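Local coordinates for cerato-platanin-like protein (Moniliophthora perniciosa, PDB 3SUM) that is of unknown function but belongs to the cerato-platanins, small secreted fungal proteins with a double-psi beta-barrel fold, at residues 37-40 against 41-45; 92-95 against 96-100. All coordinates share one frame; numbering follows the deposited sequence.

Contact 1: 37-40 against 41-45; sequences PPTK and LGEVL
Glu43 reaches back over the turn that precedes it and sets its carboxylate oxygen OE1 against two successive backbone amides. Thr39 N donates to Glu43 OE1 at 2.6 Å, nearly along the C-O bond, and Lys40 N donates to the same OE1 at 3.0 Å from above the carboxylate plane, 38° out of it. Two N-H groups thus grip one oxygen from different directions, which should fix the rotation of the carboxylate and favour its charged form. A water donates to Glu43 OE2 (2.6 Å) and hydrogen-bonds Thr39 OG1. The reach depends on Glu43 CG lying anti to its own carbonyl carbon (chi1 -55°), with the chain extended beyond it. In the second shell, Glu43 N bonds back to Lys40 O at 3.1 Å, closing the 3-10 segment 41-43. Since Lys40 directly precedes that segment and Glu43 is its third residue, the bond from Lys40 N resembles one half of a capping box. On the buried side, Pro38 CG meets Val44 CG2 at 3.9 Å. The turn lies between helix 24-28 and strand 50-52; Val44 packs on Leu27 of that helix, and Leu41 and Val44 both pack on Phe50 of the strand.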
ATOM      1  N   PRO A  37      13.296  -3.153  14.627  1.00 30.88           N
ATOM      2  CA  PRO A  37      12.830  -3.358  13.271  1.00 28.21           C
ATOM      3  C   PRO A  37      11.917  -4.592  13.166  1.00 26.89           C
ATOM      4  O   PRO A  37      12.206  -5.618  13.764  1.00 26.63           O
ATOM      5  CB  PRO A  37      14.128  -3.642  12.516  1.00 29.21           C
ATOM      6  CG  PRO A  37      15.178  -2.783  13.244  1.00 30.52           C
ATOM      7  CD  PRO A  37      14.740  -2.870  14.701  1.00 31.24           C
ATOM      8  N   PRO A  38      10.824  -4.488  12.393  1.00 24.51           N
ATOM      9  CA  PRO A  38      10.239  -5.669  11.849  1.00 22.13           C
ATOM     10  C   PRO A  38      11.317  -6.452  11.094  1.00 21.76           C
ATOM     11  O   PRO A  38      12.273  -5.853  10.552  1.00 21.87           O
ATOM     12  CB  PRO A  38       9.212  -5.139  10.840  1.00 23.60           C
ATOM     13  CG  PRO A  38       9.204  -3.682  10.922  1.00 24.35           C
ATOM     14  CD  PRO A  38      10.029  -3.281  12.140  1.00 22.16           C
ATOM     15  N   THR A  39      11.216  -7.766  11.056  1.00 19.86           N
ATOM     16  CA  THR A  39      12.126  -8.507  10.167  1.00 18.63           C
ATOM     17  C   THR A  39      11.355  -8.981   8.932  1.00 17.46           C
ATOM     18  O   THR A  39      11.944  -9.318   7.899  1.00 16.85           O
ATOM     19  CB  THR A  39      12.741  -9.738  10.848  1.00 20.81           C
ATOM     20  OG1 THR A  39      11.677 -10.604  11.321  1.00 18.20           O
ATOM     21  CG2 THR A  39      13.689  -9.305  12.038  1.00 22.92           C
ATOM     22  N   LYS A  40      10.032  -9.034   9.052  1.00 16.17           N
ATOM     23  CA  LYS A  40       9.193  -9.571   7.980  1.00 15.40           C
ATOM     24  C   LYS A  40       8.089  -8.603   7.624  1.00 14.05           C
ATOM     25  O   LYS A  40       7.675  -7.774   8.476  1.00 14.52           O
ATOM     26  CB  LYS A  40       8.563 -10.879   8.486  1.00 18.06           C
ATOM     27  CG  LYS A  40       9.641 -11.997   8.417  1.00 23.99           C
ATOM     28  CD  LYS A  40       9.235 -13.113   9.309  1.00 30.69           C
ATOM     29  CE  LYS A  40      10.358 -14.144   9.244  1.00 36.87           C
ATOM     30  NZ  LYS A  40      10.185 -14.866   7.936  1.00 38.86           N
ATOM     31  N   LEU A  41       7.575  -8.743   6.401  1.00 12.03           N
ATOM     32  CA  LEU A  41       6.578  -7.796   5.908  1.00 12.62           C
ATOM     33  C   LEU A  41       5.348  -7.843   6.786  1.00 12.99           C
ATOM     34  O   LEU A  41       4.687  -6.833   6.973  1.00 11.99           O
ATOM     35  CB  LEU A  41       6.152  -8.169   4.462  1.00 12.24           C
ATOM     36  CG  LEU A  41       5.269  -7.119   3.809  1.00 11.35           C
ATOM     37  CD1 LEU A  41       6.147  -5.923   3.461  1.00 16.37           C
ATOM     38  CD2 LEU A  41       4.699  -7.821   2.525  1.00 12.48           C
ATOM     39  N   GLY A  42       5.033  -9.025   7.303  1.00 13.66           N
ATOM     40  CA  GLY A  42       3.808  -9.221   8.116  1.00 15.12           C
ATOM     41  C   GLY A  42       3.787  -8.397   9.400  1.00 15.88           C
ATOM     42  O   GLY A  42       2.744  -8.203   9.995  1.00 16.57           O
ATOM     43  N   GLU A  43       4.948  -7.948   9.847  1.00 15.70           N
ATOM     44  CA  GLU A  43       5.040  -7.196  11.095  1.00 14.09           C
ATOM     45  C   GLU A  43       4.933  -5.713  10.907  1.00 14.83           C
ATOM     46  O   GLU A  43       4.916  -4.954  11.866  1.00 14.55           O
ATOM     47  CB  GLU A  43       6.347  -7.498  11.818  1.00 14.74           C
ATOM     48  CG  GLU A  43       6.552  -8.991  12.078  1.00 18.02           C
ATOM     49  CD  GLU A  43       8.005  -9.281  12.454  1.00 22.52           C
ATOM     50  OE1 GLU A  43       8.942  -8.796  11.787  1.00 22.58           O
ATOM     51  OE2 GLU A  43       8.190 -10.009  13.413  1.00 25.09           O
ATOM     52  N   VAL A  44       4.949  -5.271   9.648  1.00 14.54           N
ATOM     53  CA  VAL A  44       4.993  -3.838   9.416  1.00 12.93           C
ATOM     54  C   VAL A  44       3.597  -3.264   9.601  1.00 13.08           C
ATOM     55  O   VAL A  44       2.592  -3.862   9.179  1.00 13.31           O
ATOM     56  CB  VAL A  44       5.493  -3.585   7.950  1.00 11.27           C
ATOM     57  CG1 VAL A  44       5.453  -2.093   7.641  1.00 10.78           C
ATOM     58  CG2 VAL A  44       6.896  -4.138   7.755  1.00 13.47           C
ATOM     59  N   LEU A  45       3.502  -2.123  10.228  1.00 11.74           N
ATOM     60  CA  LEU A  45       2.215  -1.422  10.326  1.00 12.88           C
ATOM     61  C   LEU A  45       1.438  -1.291   9.037  1.00 12.63           C
ATOM     62  O   LEU A  45       2.015  -0.923   7.991  1.00 11.37           O
ATOM     63  CB  LEU A  45       2.463  -0.011  10.892  1.00 13.04           C
ATOM     64  CG  LEU A  45       2.968   0.037  12.325  1.00 13.32           C
ATOM     65  CD1 LEU A  45       3.509   1.389  12.632  1.00 17.69           C
ATOM     66  CD2 LEU A  45       1.733  -0.246  13.324  1.00 15.88           C
TER
HETATM   67  O   HOH W   1      10.706 -10.493  13.666  1.00 29.18           O

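Contact 2: 92-95 against 96-100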
ATOM      1  N   ASP A  92      -5.589  -9.060  -1.658  1.00 14.18           N
ATOM      2  CA  ASP A  92      -6.851  -8.812  -0.965  1.00 15.05           C
ATOM      3  C   ASP A  92      -7.144  -7.308  -0.973  1.00 13.37           C
ATOM      4  O   ASP A  92      -8.266  -6.842  -1.163  1.00 13.74           O
ATOM      5  CB  ASP A  92      -6.626  -9.181   0.509  1.00 15.26           C
ATOM      6  CG  ASP A  92      -6.471 -10.725   0.749  1.00 19.85           C
ATOM      7  OD1 ASP A  92      -6.682 -11.489  -0.158  1.00 26.90           O
ATOM      8  OD2 ASP A  92      -6.122 -11.083   1.898  1.00 29.02           O
ATOM      9  N   LEU A  93      -6.107  -6.511  -0.741  1.00 13.79           N
ATOM     10  CA  LEU A  93      -6.288  -5.053  -0.849  1.00 13.20           C
ATOM     11  C   LEU A  93      -6.942  -4.691  -2.180  1.00 11.82           C
ATOM     12  O   LEU A  93      -7.930  -3.950  -2.254  1.00 11.75           O
ATOM     13  CB  LEU A  93      -4.911  -4.374  -0.692  1.00 12.47           C
ATOM     14  CG  LEU A  93      -4.747  -2.986  -1.294  1.00 13.53           C
ATOM     15  CD1 LEU A  93      -5.567  -2.004  -0.402  1.00 14.05           C
ATOM     16  CD2 LEU A  93      -3.291  -2.568  -1.374  1.00 19.18           C
ATOM     17  N   VAL A  94      -6.374  -5.187  -3.283  1.00 11.87           N
ATOM     18  CA  VAL A  94      -6.829  -4.824  -4.569  1.00 12.28           C
ATOM     19  C   VAL A  94      -8.186  -5.360  -4.880  1.00 14.73           C
ATOM     20  O   VAL A  94      -9.077  -4.631  -5.361  1.00 14.07           O
ATOM     21  CB  VAL A  94      -5.757  -5.220  -5.688  1.00 12.65           C
ATOM     22  CG1 VAL A  94      -6.311  -4.912  -7.057  1.00 15.26           C
ATOM     23  CG2 VAL A  94      -4.443  -4.437  -5.399  1.00 14.67           C
ATOM     24  N   LYS A  95      -8.404  -6.594  -4.441  1.00 15.38           N
ATOM     25  CA  LYS A  95      -9.634  -7.250  -4.654  1.00 16.80           C
ATOM     26  C   LYS A  95     -10.731  -6.482  -3.971  1.00 17.62           C
ATOM     27  O   LYS A  95     -11.812  -6.259  -4.575  1.00 19.64           O
ATOM     28  CB  LYS A  95      -9.557  -8.681  -4.084  1.00 16.85           C
ATOM     29  CG  LYS A  95     -10.602  -9.607  -4.500  1.00 20.80           C
ATOM     30  CD  LYS A  95     -10.462 -10.956  -3.637  1.00 24.06           C
ATOM     31  CE  LYS A  95      -9.353 -11.823  -4.169  1.00 27.22           C
ATOM     32  NZ  LYS A  95      -9.518 -13.294  -3.677  1.00 28.95           N
ATOM     33  N   ASN A  96     -10.479  -6.051  -2.749  1.00 16.39           N
ATOM     34  CA  ASN A  96     -11.490  -5.296  -2.063  1.00 18.32           C
ATOM     35  C   ASN A  96     -11.634  -3.887  -2.607  1.00 18.04           C
ATOM     36  O   ASN A  96     -12.756  -3.404  -2.731  1.00 18.52           O
ATOM     37  CB  ASN A  96     -11.283  -5.354  -0.574  1.00 17.38           C
ATOM     38  CG  ASN A  96     -11.320  -6.818  -0.066  1.00 24.01           C
ATOM     39  OD1 ASN A  96     -12.076  -7.643  -0.609  1.00 31.73           O
ATOM     40  ND2 ASN A  96     -10.477  -7.153   0.890  1.00 26.28           N
ATOM     41  N   LEU A  97     -10.532  -3.244  -2.997  1.00 15.81           N
ATOM     42  CA  LEU A  97     -10.681  -1.848  -3.439  1.00 13.79           C
ATOM     43  C   LEU A  97     -11.459  -1.796  -4.758  1.00 13.03           C
ATOM     44  O   LEU A  97     -12.150  -0.801  -5.035  1.00 13.36           O
ATOM     45  CB  LEU A  97      -9.294  -1.275  -3.726  1.00 12.69           C
ATOM     46  CG  LEU A  97      -9.145   0.106  -4.337  1.00 13.05           C
ATOM     47  CD1 LEU A  97      -9.848   1.268  -3.513  1.00 13.27           C
ATOM     48  CD2 LEU A  97      -7.585   0.355  -4.500  1.00 13.98           C
ATOM     49  N   THR A  98     -11.319  -2.833  -5.593  1.00 13.16           N
ATOM     50  CA  THR A  98     -11.696  -2.733  -7.008  1.00 14.56           C
ATOM     51  C   THR A  98     -12.826  -3.666  -7.306  1.00 14.04           C
ATOM     52  O   THR A  98     -13.082  -4.011  -8.448  1.00 13.87           O
ATOM     53  CB  THR A  98     -10.547  -3.002  -7.977  1.00 12.99           C
ATOM     54  OG1 THR A  98     -10.117  -4.374  -7.821  1.00 15.01           O
ATOM     55  CG2 THR A  98      -9.394  -2.063  -7.716  1.00 17.68           C
ATOM     56  N   THR A  99     -13.555  -4.024  -6.256  1.00 15.80           N
ATOM     57  CA  THR A  99     -14.828  -4.725  -6.408  1.00 15.40           C
ATOM     58  C   THR A  99     -15.951  -3.678  -6.378  1.00 16.91           C
ATOM     59  O   THR A  99     -15.954  -2.776  -5.533  1.00 18.92           O
ATOM     60  CB  THR A  99     -15.021  -5.671  -5.210  1.00 16.87           C
ATOM     61  OG1 THR A  99     -14.054  -6.725  -5.315  1.00 18.45           O
ATOM     62  CG2 THR A  99     -16.429  -6.283  -5.271  1.00 21.39           C
ATOM     63  N   PHE A 100     -16.885  -3.785  -7.304  1.00 16.16           N
ATOM     64  CA  PHE A 100     -17.980  -2.854  -7.415  1.00 17.00           C
ATOM     65  C   PHE A 100     -19.293  -3.670  -7.401  1.00 16.43           C
ATOM     66  O   PHE A 100     -19.554  -4.456  -8.299  1.00 17.99           O
ATOM     67  CB  PHE A 100     -17.884  -2.045  -8.701  1.00 16.01           C
ATOM     68  CG  PHE A 100     -19.049  -1.062  -8.859  1.00 18.92           C
ATOM     69  CD1 PHE A 100     -19.182   0.023  -7.969  1.00 16.63           C
ATOM     70  CD2 PHE A 100     -20.028  -1.283  -9.822  1.00 16.47           C
ATOM     71  CE1 PHE A 100     -20.245   0.903  -8.079  1.00 19.17           C
ATOM     72  CE2 PHE A 100     -21.088  -0.376  -9.961  1.00 17.69           C
ATOM     73  CZ  PHE A 100     -21.191   0.714  -9.110  1.00 19.74           C
TER
HETATM   74  O   HOH W   2     -11.729  -6.627  -7.539  1.00 18.44           O
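Backbone hydrogen bonds carry the last turn of helix 91-97: Asn96 N to Asp92 O and Leu97 N to Leu93 O, both 2.8 Å and both i to i-4. Thr98 N adds a third bond of this pattern, to Val94 O at 2.9 Å, although Thr98 has already left helical phi/psi.

A threonine hydroxyl supplies the sound side-chain bond. Thr98 OG1 donates to Val94 O at 2.7 Å, from 45° out of the carbonyl plane, so amide and hydroxyl of one residue share one acceptor. Its chi1 of 64° places OG1 between the backbone N and the carbonyl carbon, turned back toward the helix. Thr99 OG1 is modelled 2.4 Å from Lys95 O, so short that this bond is doubtful. Water 2 donates to Lys95 O and, at 2.8 Å, to Thr98 OG1.

Val94 and Thr98 both touch Ile5 of strand 4-7, while Lys95 makes a cation-pi contact with Tyr107.

A valine in place of Thr98 would probably leave Val94 O with the amide alone and deprive water 2 of an acceptor. Val94 O thus gains a hydroxyl on top of its amide, while Lys95 O, which Thr99 N does not bond, takes a water.

Overall arrangement
Contact 1 (37-45) and contact 2 (92-100) lie in series along the chain, their centres 23 Å apart and their nearest atoms about 10 Å apart, so neither touches the other. Both are partly buried. In contact 1 the polar Thr39, Lys40 and Glu43 are exposed and Pro38, Leu41 and Val44 buried; in contact 2 Thr98 is buried along with Leu93, Val94 and Leu97, which makes its hydroxyl bond an interior one. They hold different elements, a turn between helix 24-28 and strand 50-52 against the end of helix 91-97 beside strands 4-7, 63-68 and 71-79. Their chemistry is reversed: a carboxylate accepts from backbone amides, whereas a threonine hydroxyl donates to a backbone carbonyl.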